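PDB 5SWV: pentafunctional AROM polypeptide from Schizosaccharomyces pombe, which carries out five steps of the shikimate pathway, with the dehydroquinate dehydratase and shikimate dehydrogenase portions present in this structure. Local coordinates for residues Ser12-Leu17 against Lys215-Val220; Cys36-Val41 against Pro75-Ile80. All blocks are in the same frame, centred on the assembly; numbering follows the deposited sequence.

Interaction 1: Ser12-Leu17 against Lys215-Val220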
ATOM      1  N   SER A  12       5.932   4.328 -10.915  1.00 39.94           N
ATOM      2  CA  SER A  12       5.943   4.569  -9.474  1.00 38.73           C
ATOM      3  C   SER A  12       5.902   6.060  -9.181  1.00 37.89           C
ATOM      4  O   SER A  12       6.300   6.884 -10.016  1.00 38.90           O
ATOM      5  CB  SER A  12       7.159   3.913  -8.804  1.00 38.47           C
ATOM      6  OG  SER A  12       8.244   3.758  -9.709  1.00 39.02           O
ATOM      7  N   THR A  13       5.391   6.392  -7.997  1.00 36.01           N
ATOM      8  CA  THR A  13       5.324   7.770  -7.520  1.00 34.89           C
ATOM      9  C   THR A  13       5.643   7.790  -6.046  1.00 33.68           C
ATOM     10  O   THR A  13       5.547   6.771  -5.392  1.00 34.00           O
ATOM     11  CB  THR A  13       3.924   8.384  -7.709  1.00 35.10           C
ATOM     12  OG1 THR A  13       2.997   7.764  -6.815  1.00 35.04           O
ATOM     13  CG2 THR A  13       3.427   8.204  -9.138  1.00 35.50           C
ATOM     14  N   PHE A  14       6.031   8.945  -5.526  1.00 32.73           N
ATOM     15  CA  PHE A  14       6.214   9.099  -4.090  1.00 32.04           C
ATOM     16  C   PHE A  14       5.798  10.481  -3.605  1.00 32.27           C
ATOM     17  O   PHE A  14       5.976  11.483  -4.310  1.00 32.12           O
ATOM     18  CB  PHE A  14       7.640   8.774  -3.663  1.00 31.47           C
ATOM     19  CG  PHE A  14       8.668   9.793  -4.071  1.00 31.48           C
ATOM     20  CD1 PHE A  14       8.933  10.899  -3.263  1.00 31.28           C
ATOM     21  CD2 PHE A  14       9.435   9.615  -5.232  1.00 31.76           C
ATOM     22  CE1 PHE A  14       9.908  11.828  -3.616  1.00 31.11           C
ATOM     23  CE2 PHE A  14      10.409  10.547  -5.596  1.00 31.87           C
ATOM     24  CZ  PHE A  14      10.640  11.661  -4.787  1.00 31.52           C
ATOM     25  N   LEU A  15       5.244  10.499  -2.391  1.00 31.79           N
ATOM     26  CA  LEU A  15       4.725  11.701  -1.762  1.00 31.60           C
ATOM     27  C   LEU A  15       5.857  12.519  -1.164  1.00 31.44           C
ATOM     28  O   LEU A  15       6.700  11.978  -0.466  1.00 30.88           O
ATOM     29  CB  LEU A  15       3.725  11.345  -0.652  1.00 31.43           C
ATOM     30  CG  LEU A  15       2.955  12.532  -0.068  1.00 31.57           C
ATOM     31  CD1 LEU A  15       1.915  13.031  -1.065  1.00 31.98           C
ATOM     32  CD2 LEU A  15       2.303  12.188   1.251  1.00 31.60           C
ATOM     33  N   THR A  16       5.846  13.827  -1.419  1.00 31.67           N
ATOM     34  CA  THR A  16       6.796  14.754  -0.802  1.00 31.81           C
ATOM     35  C   THR A  16       6.210  15.293   0.507  1.00 32.21           C
ATOM     36  O   THR A  16       5.601  16.358   0.535  1.00 32.10           O
ATOM     37  CB  THR A  16       7.152  15.897  -1.765  1.00 31.85           C
ATOM     38  OG1 THR A  16       5.952  16.555  -2.216  1.00 31.74           O
ATOM     39  CG2 THR A  16       7.900  15.347  -2.967  1.00 31.71           C
ATOM     40  N   LEU A  17       6.391  14.539   1.593  1.00 32.90           N
ATOM     41  CA  LEU A  17       5.789  14.892   2.882  1.00 33.51           C
ATOM     42  C   LEU A  17       6.581  16.011   3.548  1.00 33.94           C
ATOM     43  O   LEU A  17       7.727  15.824   3.948  1.00 33.98           O
ATOM     44  CB  LEU A  17       5.726  13.679   3.795  1.00 33.77           C
ATOM     45  CG  LEU A  17       4.762  13.784   4.963  1.00 34.18           C
ATOM     46  CD1 LEU A  17       3.326  13.894   4.468  1.00 34.67           C
ATOM     47  CD2 LEU A  17       4.927  12.557   5.838  1.00 34.21           C
ATOM     48  N   LYS A 215       8.358   8.103 -15.685  1.00 40.39           N
ATOM     49  CA  LYS A 215       7.572   6.966 -15.170  1.00 40.96           C
ATOM     50  C   LYS A 215       8.076   6.480 -13.836  1.00 39.09           C
ATOM     51  O   LYS A 215       7.287   6.146 -12.977  1.00 39.16           O
ATOM     52  CB  LYS A 215       7.526   5.835 -16.194  1.00 42.45           C
ATOM     53  CG  LYS A 215       6.741   6.273 -17.426  1.00 45.64           C
ATOM     54  CD  LYS A 215       6.609   5.210 -18.505  1.00 48.16           C
ATOM     55  CE  LYS A 215       7.976   4.746 -18.987  1.00 49.98           C
ATOM     56  NZ  LYS A 215       7.936   4.359 -20.420  1.00 51.04           N
ATOM     57  N   PHE A 216       9.390   6.493 -13.664  1.00 38.53           N
ATOM     58  CA  PHE A 216      10.033   5.959 -12.477  1.00 38.47           C
ATOM     59  C   PHE A 216      10.170   6.975 -11.344  1.00 38.75           C
ATOM     60  O   PHE A 216      10.925   7.940 -11.455  1.00 37.36           O
ATOM     61  CB  PHE A 216      11.411   5.424 -12.851  1.00 39.06           C
ATOM     62  CG  PHE A 216      12.131   4.796 -11.713  1.00 38.72           C
ATOM     63  CD1 PHE A 216      11.755   3.540 -11.259  1.00 39.08           C
ATOM     64  CD2 PHE A 216      13.171   5.466 -11.075  1.00 39.03           C
ATOM     65  CE1 PHE A 216      12.414   2.943 -10.186  1.00 39.33           C
ATOM     66  CE2 PHE A 216      13.833   4.882 -10.002  1.00 39.90           C
ATOM     67  CZ  PHE A 216      13.453   3.617  -9.553  1.00 39.63           C
ATOM     68  N   MET A 217       9.443   6.724 -10.248  1.00 40.45           N
ATOM     69  CA  MET A 217       9.527   7.495  -8.977  1.00 40.66           C
ATOM     70  C   MET A 217       9.364   9.002  -9.151  1.00 39.40           C
ATOM     71  O   MET A 217      10.254   9.778  -8.799  1.00 38.97           O
ATOM     72  CB  MET A 217      10.827   7.183  -8.220  1.00 41.50           C
ATOM     73  CG  MET A 217      10.946   5.740  -7.759  1.00 43.18           C
ATOM     74  SD  MET A 217      12.493   5.433  -6.857  1.00 45.47           S
ATOM     75  CE  MET A 217      12.109   6.217  -5.289  1.00 44.47           C
ATOM     76  N   THR A 218       8.215   9.402  -9.691  1.00 38.34           N
ATOM     77  CA  THR A 218       7.868  10.818  -9.822  1.00 38.06           C
ATOM     78  C   THR A 218       7.406  11.341  -8.472  1.00 36.73           C
ATOM     79  O   THR A 218       6.639  10.666  -7.786  1.00 36.73           O
ATOM     80  CB  THR A 218       6.736  11.041 -10.848  1.00 38.72           C
ATOM     81  OG1 THR A 218       7.157  10.575 -12.130  1.00 39.39           O
ATOM     82  CG2 THR A 218       6.387  12.506 -10.966  1.00 39.25           C
ATOM     83  N   PRO A 219       7.877  12.533  -8.070  1.00 35.73           N
ATOM     84  CA  PRO A 219       7.291  13.111  -6.863  1.00 35.36           C
ATOM     85  C   PRO A 219       5.933  13.735  -7.137  1.00 34.96           C
ATOM     86  O   PRO A 219       5.711  14.334  -8.194  1.00 36.33           O
ATOM     87  CB  PRO A 219       8.304  14.166  -6.429  1.00 35.02           C
ATOM     88  CG  PRO A 219       9.061  14.486  -7.652  1.00 35.46           C
ATOM     89  CD  PRO A 219       9.101  13.237  -8.474  1.00 35.59           C
ATOM     90  N   VAL A 220       5.045  13.562  -6.166  1.00 34.23           N
ATOM     91  CA  VAL A 220       3.717  14.123  -6.178  1.00 33.77           C
ATOM     92  C   VAL A 220       3.421  14.748  -4.821  1.00 33.82           C
ATOM     93  O   VAL A 220       4.125  14.498  -3.835  1.00 33.31           O
ATOM     94  CB  VAL A 220       2.642  13.059  -6.488  1.00 33.95           C
ATOM     95  CG1 VAL A 220       2.902  12.423  -7.842  1.00 34.21           C
ATOM     96  CG2 VAL A 220       2.553  11.992  -5.395  1.00 33.79           C
TER
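Phe14 and Thr16 carry the central backbone bonds between two parallel strands. Phe14 N donates to Thr218 O at 2.9 Å, and Phe14 O accepts Val220 N, also at 2.9 Å. Thr16 N then donates to Val220 O at 3.0 Å. Thr218 and Val220 thus bracket Phe14, and Pro219, which has no N-H, sits beside it in the register. At the start of the pairing, Ser12 N donates to Lys215 O, and Ser12 O accepts Thr218 N. The hydroxyl of Ser12 adds a side-chain bond, with Met217 N donating to OG at 3.2 Å. Met217 has a left-handed backbone conformation where the loop passes into the strand.

The Phe14 ring packs against the second strand. CG lies between the backbone N and the carbonyl carbon (chi1 72°), and the ring runs alongside Pro219. Pro219 CB sits over one ring face in a CH-pi contact, 4.2 Å from the centroid of the Phe14 ring. Met217 O meets the same ring at its edge, 3.3 Å from Phe14 CE2. Thr16 CG2 reaches the proline from another direction, 3.7 Å from Pro219 CB. Thr16 OG1 is hydrogen-bonded to Gln233.

On the other side of the sheet, Val220 packs against Thr13 and Leu15, with Val220 CG1 4.2 Å from Thr13 CB. The strand axes diverge by 42°, as suits a strongly twisted barrel wall. The first and last strands of the dehydroquinase (beta/alpha)8 barrel meet here, so the pairing closes the barrel. Thr13 and Val220 lie against helix 236-245, Phe14 and Thr16 touch strand 38-42, and Met217 and Pro219 rest on strand 198-203.

Interaction 2: Cys36-Val41 against Pro75-Ile80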
ATOM      1  N   CYS A  36       0.576   6.347  -3.842  1.00 37.51           N
ATOM      2  CA  CYS A  36       2.022   6.479  -3.685  1.00 37.67           C
ATOM      3  C   CYS A  36       2.667   5.161  -3.325  1.00 37.20           C
ATOM      4  O   CYS A  36       2.113   4.368  -2.568  1.00 36.92           O
ATOM      5  CB  CYS A  36       2.339   7.498  -2.608  1.00 38.34           C
ATOM      6  SG  CYS A  36       1.612   9.108  -2.965  1.00 40.16           S
ATOM      7  N   ASP A  37       3.848   4.936  -3.875  1.00 37.61           N
ATOM      8  CA  ASP A  37       4.632   3.740  -3.578  1.00 38.22           C
ATOM      9  C   ASP A  37       5.618   3.969  -2.431  1.00 38.25           C
ATOM     10  O   ASP A  37       6.178   3.005  -1.915  1.00 39.49           O
ATOM     11  CB  ASP A  37       5.371   3.278  -4.832  1.00 38.90           C
ATOM     12  CG  ASP A  37       4.431   3.036  -5.999  1.00 40.18           C
ATOM     13  OD1 ASP A  37       3.858   1.932  -6.072  1.00 41.57           O
ATOM     14  OD2 ASP A  37       4.247   3.951  -6.839  1.00 41.21           O
ATOM     15  N   ALA A  38       5.813   5.232  -2.039  1.00 37.78           N
ATOM     16  CA  ALA A  38       6.757   5.616  -0.997  1.00 37.60           C
ATOM     17  C   ALA A  38       6.491   7.035  -0.488  1.00 37.64           C
ATOM     18  O   ALA A  38       5.720   7.786  -1.087  1.00 37.73           O
ATOM     19  CB  ALA A  38       8.167   5.532  -1.541  1.00 38.03           C
ATOM     20  N   ILE A  39       7.156   7.396   0.606  1.00 37.19           N
ATOM     21  CA  ILE A  39       7.006   8.701   1.235  1.00 37.00           C
ATOM     22  C   ILE A  39       8.385   9.310   1.421  1.00 37.25           C
ATOM     23  O   ILE A  39       9.258   8.722   2.061  1.00 37.76           O
ATOM     24  CB  ILE A  39       6.327   8.578   2.606  1.00 37.20           C
ATOM     25  CG1 ILE A  39       4.990   7.874   2.476  1.00 37.61           C
ATOM     26  CG2 ILE A  39       6.072   9.933   3.246  1.00 37.17           C
ATOM     27  CD1 ILE A  39       4.343   7.622   3.822  1.00 38.33           C
ATOM     28  N   GLU A  40       8.588  10.481   0.842  1.00 37.44           N
ATOM     29  CA  GLU A  40       9.749  11.283   1.142  1.00 38.20           C
ATOM     30  C   GLU A  40       9.437  12.135   2.349  1.00 37.54           C
ATOM     31  O   GLU A  40       8.471  12.892   2.345  1.00 36.99           O
ATOM     32  CB  GLU A  40      10.091  12.178  -0.034  1.00 40.30           C
ATOM     33  CG  GLU A  40      11.391  12.938   0.126  1.00 42.14           C
ATOM     34  CD  GLU A  40      11.758  13.698  -1.132  1.00 43.74           C
ATOM     35  OE1 GLU A  40      11.017  14.658  -1.473  1.00 46.74           O
ATOM     36  OE2 GLU A  40      12.775  13.335  -1.780  1.00 43.86           O
ATOM     37  N   VAL A  41      10.242  11.996   3.392  1.00 36.92           N
ATOM     38  CA  VAL A  41      10.190  12.918   4.495  1.00 36.28           C
ATOM     39  C   VAL A  41      11.195  13.984   4.145  1.00 36.10           C
ATOM     40  O   VAL A  41      12.393  13.717   4.066  1.00 36.07           O
ATOM     41  CB  VAL A  41      10.587  12.275   5.828  1.00 36.67           C
ATOM     42  CG1 VAL A  41      10.537  13.324   6.939  1.00 37.14           C
ATOM     43  CG2 VAL A  41       9.679  11.089   6.143  1.00 36.53           C
ATOM     44  N   PRO A  75       7.601   2.314   2.190  1.00 34.73           N
ATOM     45  CA  PRO A  75       9.015   2.662   2.210  1.00 34.96           C
ATOM     46  C   PRO A  75       9.229   4.171   2.360  1.00 35.25           C
ATOM     47  O   PRO A  75       8.404   4.968   1.888  1.00 35.33           O
ATOM     48  CB  PRO A  75       9.525   2.201   0.838  1.00 35.37           C
ATOM     49  CG  PRO A  75       8.508   1.250   0.317  1.00 35.14           C
ATOM     50  CD  PRO A  75       7.218   1.542   0.996  1.00 34.70           C
ATOM     51  N   ILE A  76      10.330   4.551   3.000  1.00 35.25           N
ATOM     52  CA  ILE A  76      10.593   5.947   3.309  1.00 34.98           C
ATOM     53  C   ILE A  76      11.855   6.427   2.622  1.00 34.06           C
ATOM     54  O   ILE A  76      12.855   5.709   2.544  1.00 33.77           O
ATOM     55  CB  ILE A  76      10.647   6.163   4.832  1.00 35.89           C
ATOM     56  CG1 ILE A  76       9.234   6.000   5.399  1.00 37.03           C
ATOM     57  CG2 ILE A  76      11.184   7.544   5.197  1.00 35.91           C
ATOM     58  CD1 ILE A  76       9.185   5.794   6.894  1.00 38.40           C
ATOM     59  N   ILE A  77      11.771   7.648   2.108  1.00 32.83           N
ATOM     60  CA  ILE A  77      12.892   8.324   1.520  1.00 31.99           C
ATOM     61  C   ILE A  77      13.204   9.452   2.481  1.00 31.79           C
ATOM     62  O   ILE A  77      12.313  10.196   2.880  1.00 32.48           O
ATOM     63  CB  ILE A  77      12.531   8.850   0.125  1.00 31.75           C
ATOM     64  CG1 ILE A  77      12.169   7.691  -0.807  1.00 32.02           C
ATOM     65  CG2 ILE A  77      13.678   9.637  -0.464  1.00 31.44           C
ATOM     66  CD1 ILE A  77      11.244   8.085  -1.933  1.00 32.20           C
ATOM     67  N   PHE A  78      14.468   9.559   2.859  1.00 31.67           N
ATOM     68  CA  PHE A  78      14.939  10.527   3.847  1.00 31.90           C
ATOM     69  C   PHE A  78      15.708  11.603   3.088  1.00 32.17           C
ATOM     70  O   PHE A  78      16.821  11.362   2.610  1.00 32.63           O
ATOM     71  CB  PHE A  78      15.828   9.793   4.851  1.00 31.49           C
ATOM     72  CG  PHE A  78      16.324  10.635   5.994  1.00 31.37           C
ATOM     73  CD1 PHE A  78      17.493  11.372   5.879  1.00 31.68           C
ATOM     74  CD2 PHE A  78      15.662  10.628   7.214  1.00 31.18           C
ATOM     75  CE1 PHE A  78      17.966  12.128   6.954  1.00 32.04           C
ATOM     76  CE2 PHE A  78      16.128  11.362   8.290  1.00 31.53           C
ATOM     77  CZ  PHE A  78      17.280  12.121   8.168  1.00 31.89           C
ATOM     78  N   THR A  79      15.110  12.781   2.965  1.00 32.40           N
ATOM     79  CA  THR A  79      15.641  13.804   2.080  1.00 32.89           C
ATOM     80  C   THR A  79      15.920  15.086   2.807  1.00 33.19           C
ATOM     81  O   THR A  79      15.008  15.738   3.310  1.00 33.12           O
ATOM     82  CB  THR A  79      14.696  14.061   0.903  1.00 33.06           C
ATOM     83  OG1 THR A  79      14.619  12.875   0.127  1.00 33.49           O
ATOM     84  CG2 THR A  79      15.225  15.148  -0.019  1.00 33.52           C
ATOM     85  N   ILE A  80      17.204  15.421   2.865  1.00 34.27           N
ATOM     86  CA  ILE A  80      17.659  16.740   3.272  1.00 34.95           C
ATOM     87  C   ILE A  80      18.010  17.508   2.019  1.00 34.09           C
ATOM     88  O   ILE A  80      19.033  17.233   1.387  1.00 33.71           O
ATOM     89  CB  ILE A  80      18.926  16.686   4.132  1.00 36.28           C
ATOM     90  CG1 ILE A  80      18.681  15.918   5.420  1.00 36.65           C
ATOM     91  CG2 ILE A  80      19.404  18.106   4.446  1.00 37.37           C
ATOM     92  CD1 ILE A  80      19.971  15.664   6.181  1.00 37.58           C
TER
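Glu40 and Thr79 face each other because of their torsions. Glu40 CG is anti to the backbone N (chi1 -173°), and the chain stays extended beyond it, so the carboxylate runs along the sheet to the level of Thr79. Thr79 OG1 is turned to lie beside its own backbone N (chi1 -64°). The hydroxyl donates to the acid, with Thr79 OG1 2.7 Å from Glu40 OE2. It comes from above the carboxylate plane, 41° out of it. The two side chains cross at an angle, and the aliphatic part of Glu40 also packs on the threonine, with Glu40 CG 3.6 Å from Thr79 CB. Ile77 CG2 lies next to the acid, 4.0 Å from Glu40 OE2.

The strands are parallel and joined by a regular backbone ladder. Ile39 N binds Pro75 O at 3.0 Å, and Ile39 O accepts Ile77 N. Ile77 O then takes Val41 N at 2.8 Å, and Val41 O takes Thr79 N. The pair belongs to a beta-alpha-beta unit whose crossover contains helix 58-69. Val41 CG2 and Ile76 CG2 touch at 4.0 Å on the side packed against Leu68 of that helix. Ala38 CB meets Ile77 CD1, also at 4.0 Å.

The two faces therefore differ in chemistry. The face of Ile39, Val41 and Ile76 is apolar and turned to the outer helices, with Val41 and Ile76 on helix 58-69. The face of Glu40, Ile77 and Thr79 looks into the barrel and buries a carboxylate. The threonine hydroxyl satisfies part of that carboxylate and helps to fix its position.

In the fold
Interactions 1 and 2 are adjacent parts of one barrel wall, with centres about 9 Å apart. Interaction 2 is nested along the chain inside the loop closed by interaction 1. Strands 13-17 and 38-42 are neighbours and stitch the two together: Leu15 O lies 2.7 Å from Glu40 N, and Leu17 N lies 2.8 Å from Glu40 O, both probable hydrogen bonds. Near the strand starts, Asp37 OD2 accepts Thr13 N, and Asp37 OD1 pairs with Lys9. Phe14, Thr16, Glu40 and Thr79 line the barrel interior. In this fold the active site lies at the C-terminal ends of the strands, so Glu40 and Thr79 are probably close to it.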